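Local structure of flagellar protein FlgA (Thermotoga maritima, 3FRN) at residues A[102-107]-A[126-131]; A[36-41]-A[133-138]. The protein probably acts in the periplasm as a chaperone for assembly of the flagellar basal-body P-ring. One frame throughout, in Å; residues are numbered along the deposited sequence.

Contact 1 (A[102-107]-A[126-131]); sequences TLPEKF and LRFPDT
Asp130 turns its carboxylate to the backbone of Glu105. Glu105 N donates to Asp130 OD1 at 2.9 Å, with an N-H...O angle of 151°. The donor lies on the syn side, 27° out of the carboxylate plane. Asp130 OD1 also accepts from a water whose O is a short 2.5 Å away, and that water reaches Leu103 O weakly. Asp130 CG sits between its backbone N and carbonyl carbon (chi1 66°), which brings the carboxylate up to Glu105. Glu105 OE2 lies 4.2 Å from Asp130 OD1; the N-H and the water probably help offset this like charge. Residues 102-107 are loop after strand 93-101 in the HotDog-like region. Residues 126-131 take in the end of strand 121-127 and the turn into strand 132-148 of the same antiparallel sheet. Across this turn Phe128 N donates to Thr131 O. Thr102 OG1 and Thr131 OG1 lie 2.4 Å apart, very short for a hydrogen bond, so its geometry is doubtful; either could donate. Thr131 CG2 packs on Pro104 CA at 3.5 Å. Pro104 covers one face of Phe128, its CG 3.8 Å from the ring centroid. With an alanine at Phe128, Pro104 would probably lose its CH-pi partner and a gap would open beside Val133.

Contact 2 (A[36-41]-A[133-138]); sequences ILLPGL and VTLNML
Val133 CG1 meets Leu38 CD1 at 4.1 Å, tip to tip. The contact joins two regions of the chain: strand 132-148 belongs to the antiparallel sheet of the HotDog-like region, and 36-41 to the N-terminal domain-like region. No hydrogen bond crosses between the segments. Apolar side chains alone fill the interface, and every residue that touches is buried. CG1 of Val133 lies anti to its backbone N (chi1 -173°) and points at the other segment. Ile36 CG2 is a looser neighbour, 4.4 Å from the same Val133 CG1. Thr134 faces the other side of the strand, where its side chain packs on Ser123 and Phe125.

Leu135 is next to point across, and its two methyls divide the work. CD2 of Leu135 lies 3.8 Å from Leu38 CD1, so that one Leu38 methyl touches both Val133 and Leu135. The chains of Leu38 and Leu135 meet at a slant. The other methyl serves Leu41. Leu38 and Leu41 are the ends of a type II beta turn, with Gly40 at positive phi. This turn brings Leu41 back beside Leu38, where it reaches Leu135 end-on, with CD1 of Leu41 3.6 Å from CD1 of Leu135. Asn136 again turns from the contact, toward Lys98 and Phe100 of strand 93-101. Met137 returns to the inner side, but its side chain packs on Val79 and Ile83 of helix 74-87, and Met137 CE stays 4.6 Å from Leu41 CD2.

How the contacts relate
The centres of contacts 1 and 2 are about 12 Å apart, on the same side of the chain's centre. Along the chain the order is 36-41, 102-107, 126-131, 133-138, so contact 1 is nested inside the loop closed by contact 2. Strands 121-127 and 132-148 are sheet neighbours; the first enters contact 1 by its end and the second carries 133-138. Leu126 N probably bonds to Val133 O, 2.7 Å away. The contacts also touch through side chains: Leu126 CD1 lies 3.6 Å from Leu38 CD1, and Phe107 packs on Pro39. Contact 1 lies at one end of the HotDog-like sheet. Contact 2 seats the N-terminal region against that sheet, and Phe107 extends this junction from the contact 1 loop.

Contact 1 (A[102-107]-A[126-131])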
loop_
_atom_site.group_PDB
_atom_site.type_symbol
_atom_site.label_atom_id
_atom_site.label_comp_id
_atom_site.label_asym_id
_atom_site.label_seq_id
_atom_site.Cartn_x
_atom_site.Cartn_y
_atom_site.Cartn_z
ATOM N N THR A 102 5.720 6.204 -30.357
ATOM C CA THR A 102 6.172 5.205 -31.320
ATOM C C THR A 102 7.217 4.289 -30.698
ATOM O O THR A 102 7.851 4.647 -29.704
ATOM C CB THR A 102 6.732 5.854 -32.612
ATOM O OG1 THR A 102 7.244 7.163 -32.324
ATOM C CG2 THR A 102 5.630 5.987 -33.648
ATOM N N LEU A 103 7.377 3.098 -31.263
ATOM C CA LEU A 103 8.469 2.225 -30.857
ATOM C C LEU A 103 9.784 2.883 -31.282
ATOM O O LEU A 103 9.967 3.211 -32.458
ATOM C CB LEU A 103 8.319 0.834 -31.487
ATOM C CG LEU A 103 9.472 -0.155 -31.293
ATOM C CD1 LEU A 103 9.523 -0.684 -29.857
ATOM C CD2 LEU A 103 9.360 -1.297 -32.284
ATOM N N PRO A 104 10.683 3.125 -30.315
ATOM C CA PRO A 104 11.996 3.673 -30.630
ATOM C C PRO A 104 12.923 2.661 -31.303
ATOM O O PRO A 104 12.711 1.455 -31.198
ATOM C CB PRO A 104 12.540 4.086 -29.260
ATOM C CG PRO A 104 11.837 3.229 -28.290
ATOM C CD PRO A 104 10.488 2.935 -28.865
ATOM N N GLU A 105 13.941 3.161 -31.994
ATOM C CA GLU A 105 14.938 2.291 -32.602
ATOM C C GLU A 105 15.806 1.660 -31.519
ATOM O O GLU A 105 15.980 0.446 -31.484
ATOM C CB GLU A 105 15.809 3.068 -33.587
ATOM C CG GLU A 105 15.125 3.428 -34.884
ATOM C CD GLU A 105 15.999 4.306 -35.755
ATOM O OE1 GLU A 105 17.201 4.442 -35.440
ATOM O OE2 GLU A 105 15.490 4.864 -36.750
ATOM N N LYS A 106 16.327 2.509 -30.639
ATOM C CA LYS A 106 17.189 2.101 -29.546
ATOM C C LYS A 106 16.479 2.352 -28.218
ATOM O O LYS A 106 15.598 3.206 -28.135
ATOM C CB LYS A 106 18.519 2.854 -29.636
ATOM C CG LYS A 106 19.427 2.342 -30.769
ATOM C CD LYS A 106 20.674 3.202 -30.917
ATOM C CE LYS A 106 21.906 2.389 -31.294
ATOM N NZ LYS A 106 21.657 1.423 -32.398
ATOM N N PHE A 107 16.830 1.587 -27.189
ATOM C CA PHE A 107 16.092 1.658 -25.925
ATOM C C PHE A 107 16.834 2.364 -24.772
ATOM O O PHE A 107 16.525 2.135 -23.603
ATOM C CB PHE A 107 15.564 0.275 -25.509
ATOM C CG PHE A 107 14.723 -0.391 -26.562
ATOM C CD1 PHE A 107 13.610 0.252 -27.095
ATOM C CD2 PHE A 107 15.034 -1.659 -27.020
ATOM C CE1 PHE A 107 12.834 -0.355 -28.077
ATOM C CE2 PHE A 107 14.260 -2.287 -27.999
ATOM C CZ PHE A 107 13.162 -1.625 -28.540
ATOM N N LEU A 126 9.439 9.143 -21.812
ATOM C CA LEU A 126 10.794 8.793 -22.230
ATOM C C LEU A 126 11.147 9.465 -23.542
ATOM O O LEU A 126 10.447 9.289 -24.539
ATOM C CB LEU A 126 10.931 7.268 -22.383
ATOM C CG LEU A 126 10.415 6.387 -21.251
ATOM C CD1 LEU A 126 10.551 4.885 -21.634
ATOM C CD2 LEU A 126 11.171 6.685 -19.973
ATOM N N ARG A 127 12.219 10.242 -23.540
ATOM C CA ARG A 127 12.776 10.786 -24.752
ATOM C C ARG A 127 13.873 9.918 -25.279
ATOM O O ARG A 127 14.812 9.578 -24.591
ATOM C CB ARG A 127 13.326 12.190 -24.544
ATOM C CG ARG A 127 13.012 13.177 -25.662
ATOM C CD ARG A 127 13.656 12.840 -27.011
ATOM N NE ARG A 127 13.881 14.023 -27.848
ATOM C CZ ARG A 127 13.747 14.085 -29.169
ATOM N NH1 ARG A 127 13.394 13.036 -29.868
ATOM N NH2 ARG A 127 13.975 15.224 -29.803
ATOM N N PHE A 128 13.742 9.591 -26.540
ATOM C CA PHE A 128 14.792 8.854 -27.217
ATOM C C PHE A 128 15.356 9.768 -28.299
ATOM O O PHE A 128 14.686 10.727 -28.708
ATOM C CB PHE A 128 14.246 7.540 -27.803
ATOM C CG PHE A 128 13.742 6.588 -26.768
ATOM C CD1 PHE A 128 14.611 5.717 -26.128
ATOM C CD2 PHE A 128 12.401 6.569 -26.414
ATOM C CE1 PHE A 128 14.143 4.833 -25.159
ATOM C CE2 PHE A 128 11.941 5.707 -25.442
ATOM C CZ PHE A 128 12.808 4.836 -24.819
ATOM N N PRO A 129 16.600 9.504 -28.746
ATOM C CA PRO A 129 17.160 10.282 -29.854
ATOM C C PRO A 129 16.221 10.376 -31.070
ATOM O O PRO A 129 16.172 11.417 -31.721
ATOM C CB PRO A 129 18.435 9.512 -30.208
ATOM C CG PRO A 129 18.839 8.861 -28.922
ATOM C CD PRO A 129 17.559 8.502 -28.233
ATOM N N ASP A 130 15.460 9.315 -31.340
ATOM C CA ASP A 130 14.573 9.280 -32.505
ATOM C C ASP A 130 13.102 9.634 -32.247
ATOM O O ASP A 130 12.440 10.179 -33.131
ATOM C CB ASP A 130 14.693 7.939 -33.256
ATOM C CG ASP A 130 14.183 6.744 -32.449
ATOM O OD1 ASP A 130 13.647 5.807 -33.078
ATOM O OD2 ASP A 130 14.322 6.716 -31.206
ATOM N N THR A 131 12.601 9.352 -31.046
ATOM C CA THR A 131 11.161 9.448 -30.771
ATOM C C THR A 131 10.845 9.582 -29.269
ATOM O O THR A 131 11.748 9.784 -28.449
ATOM C CB THR A 131 10.399 8.237 -31.396
ATOM O OG1 THR A 131 8.998 8.496 -31.413
ATOM C CG2 THR A 131 10.654 6.959 -30.618
HETATM O O HOH W 1 11.758 5.112 -34.477
#

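Contact 2 (A[36-41]-A[133-138])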
loop_
_atom_site.group_PDB
_atom_site.type_symbol
_atom_site.label_atom_id
_atom_site.label_comp_id
_atom_site.label_asym_id
_atom_site.label_seq_id
_atom_site.Cartn_x
_atom_site.Cartn_y
_atom_site.Cartn_z
ATOM N N ILE A 36 3.214 -0.297 -26.772
ATOM C CA ILE A 36 4.627 -0.245 -27.149
ATOM C C ILE A 36 5.395 -1.028 -26.100
ATOM O O ILE A 36 5.463 -0.612 -24.955
ATOM C CB ILE A 36 5.164 1.220 -27.180
ATOM C CG1 ILE A 36 4.310 2.100 -28.098
ATOM C CG2 ILE A 36 6.635 1.265 -27.604
ATOM C CD1 ILE A 36 4.213 1.599 -29.524
ATOM N N LEU A 37 5.970 -2.159 -26.489
ATOM C CA LEU A 37 6.610 -3.055 -25.541
ATOM C C LEU A 37 8.104 -2.736 -25.379
ATOM O O LEU A 37 8.867 -2.849 -26.332
ATOM C CB LEU A 37 6.421 -4.491 -26.030
ATOM C CG LEU A 37 5.289 -5.400 -25.542
ATOM C CD1 LEU A 37 4.012 -4.687 -25.200
ATOM C CD2 LEU A 37 5.048 -6.475 -26.587
ATOM N N LEU A 38 8.519 -2.316 -24.180
ATOM C CA LEU A 38 9.917 -1.903 -23.955
ATOM C C LEU A 38 10.643 -2.892 -23.064
ATOM O O LEU A 38 10.030 -3.514 -22.189
ATOM C CB LEU A 38 9.976 -0.473 -23.371
ATOM C CG LEU A 38 9.471 0.693 -24.221
ATOM C CD1 LEU A 38 9.411 1.964 -23.396
ATOM C CD2 LEU A 38 10.351 0.941 -25.464
ATOM N N PRO A 39 11.961 -3.070 -23.284
ATOM C CA PRO A 39 12.580 -4.206 -22.647
ATOM C C PRO A 39 12.573 -4.089 -21.120
ATOM O O PRO A 39 12.793 -3.003 -20.577
ATOM C CB PRO A 39 14.024 -4.161 -23.177
ATOM C CG PRO A 39 14.233 -2.710 -23.524
ATOM C CD PRO A 39 12.925 -2.272 -24.059
ATOM N N GLY A 40 12.319 -5.211 -20.453
ATOM C CA GLY A 40 12.452 -5.305 -18.999
ATOM C C GLY A 40 11.298 -4.758 -18.180
ATOM O O GLY A 40 11.372 -4.747 -16.953
ATOM N N LEU A 41 10.238 -4.299 -18.849
ATOM C CA LEU A 41 9.063 -3.739 -18.181
ATOM C C LEU A 41 7.876 -4.703 -18.200
ATOM O O LEU A 41 7.745 -5.527 -19.110
ATOM C CB LEU A 41 8.641 -2.417 -18.827
ATOM C CG LEU A 41 9.616 -1.239 -18.809
ATOM C CD1 LEU A 41 9.038 -0.040 -19.544
ATOM C CD2 LEU A 41 9.976 -0.843 -17.397
ATOM N N VAL A 133 8.272 7.950 -25.949
ATOM C CA VAL A 133 7.262 7.044 -25.379
ATOM C C VAL A 133 6.733 7.547 -24.023
ATOM O O VAL A 133 7.515 7.849 -23.125
ATOM C CB VAL A 133 7.803 5.599 -25.214
ATOM C CG1 VAL A 133 6.697 4.638 -24.793
ATOM C CG2 VAL A 133 8.448 5.113 -26.493
ATOM N N THR A 134 5.409 7.654 -23.888
ATOM C CA THR A 134 4.768 7.839 -22.574
ATOM C C THR A 134 4.163 6.499 -22.077
ATOM O O THR A 134 3.378 5.850 -22.782
ATOM C CB THR A 134 3.712 8.964 -22.600
ATOM O OG1 THR A 134 4.191 10.045 -23.411
ATOM C CG2 THR A 134 3.400 9.505 -21.174
ATOM N N LEU A 135 4.571 6.068 -20.886
ATOM C CA LEU A 135 3.985 4.883 -20.264
ATOM C C LEU A 135 3.174 5.351 -19.079
ATOM O O LEU A 135 3.708 6.034 -18.197
ATOM C CB LEU A 135 5.051 3.934 -19.726
ATOM C CG LEU A 135 6.351 3.644 -20.464
ATOM C CD1 LEU A 135 7.333 3.078 -19.462
ATOM C CD2 LEU A 135 6.114 2.655 -21.575
ATOM N N ASN A 136 1.892 4.992 -19.058
ATOM C CA ASN A 136 1.070 5.208 -17.875
ATOM C C ASN A 136 1.216 3.963 -17.016
ATOM O O ASN A 136 0.923 2.843 -17.456
ATOM C CB ASN A 136 -0.386 5.517 -18.237
ATOM C CG ASN A 136 -0.556 6.909 -18.834
ATOM O OD1 ASN A 136 -1.658 7.458 -18.851
ATOM N ND2 ASN A 136 0.534 7.486 -19.321
ATOM N N MET A 137 1.745 4.160 -15.813
ATOM C CA MET A 137 2.120 3.040 -14.965
ATOM C C MET A 137 1.314 3.016 -13.657
ATOM O O MET A 137 1.246 4.011 -12.934
ATOM C CB MET A 137 3.648 3.027 -14.734
ATOM C CG MET A 137 4.475 2.777 -16.047
ATOM S SD MET A 137 6.231 2.373 -15.854
ATOM C CE MET A 137 6.166 0.665 -15.377
ATOM N N LEU A 138 0.672 1.880 -13.396
ATOM C CA LEU A 138 -0.064 1.658 -12.159
ATOM C C LEU A 138 0.884 1.086 -11.113
ATOM O O LEU A 138 1.579 0.094 -11.356
ATOM C CB LEU A 138 -1.249 0.717 -12.393
ATOM C CG LEU A 138 -2.207 0.341 -11.254
ATOM C CD1 LEU A 138 -3.140 1.475 -10.847
ATOM C CD2 LEU A 138 -3.018 -0.856 -11.689
#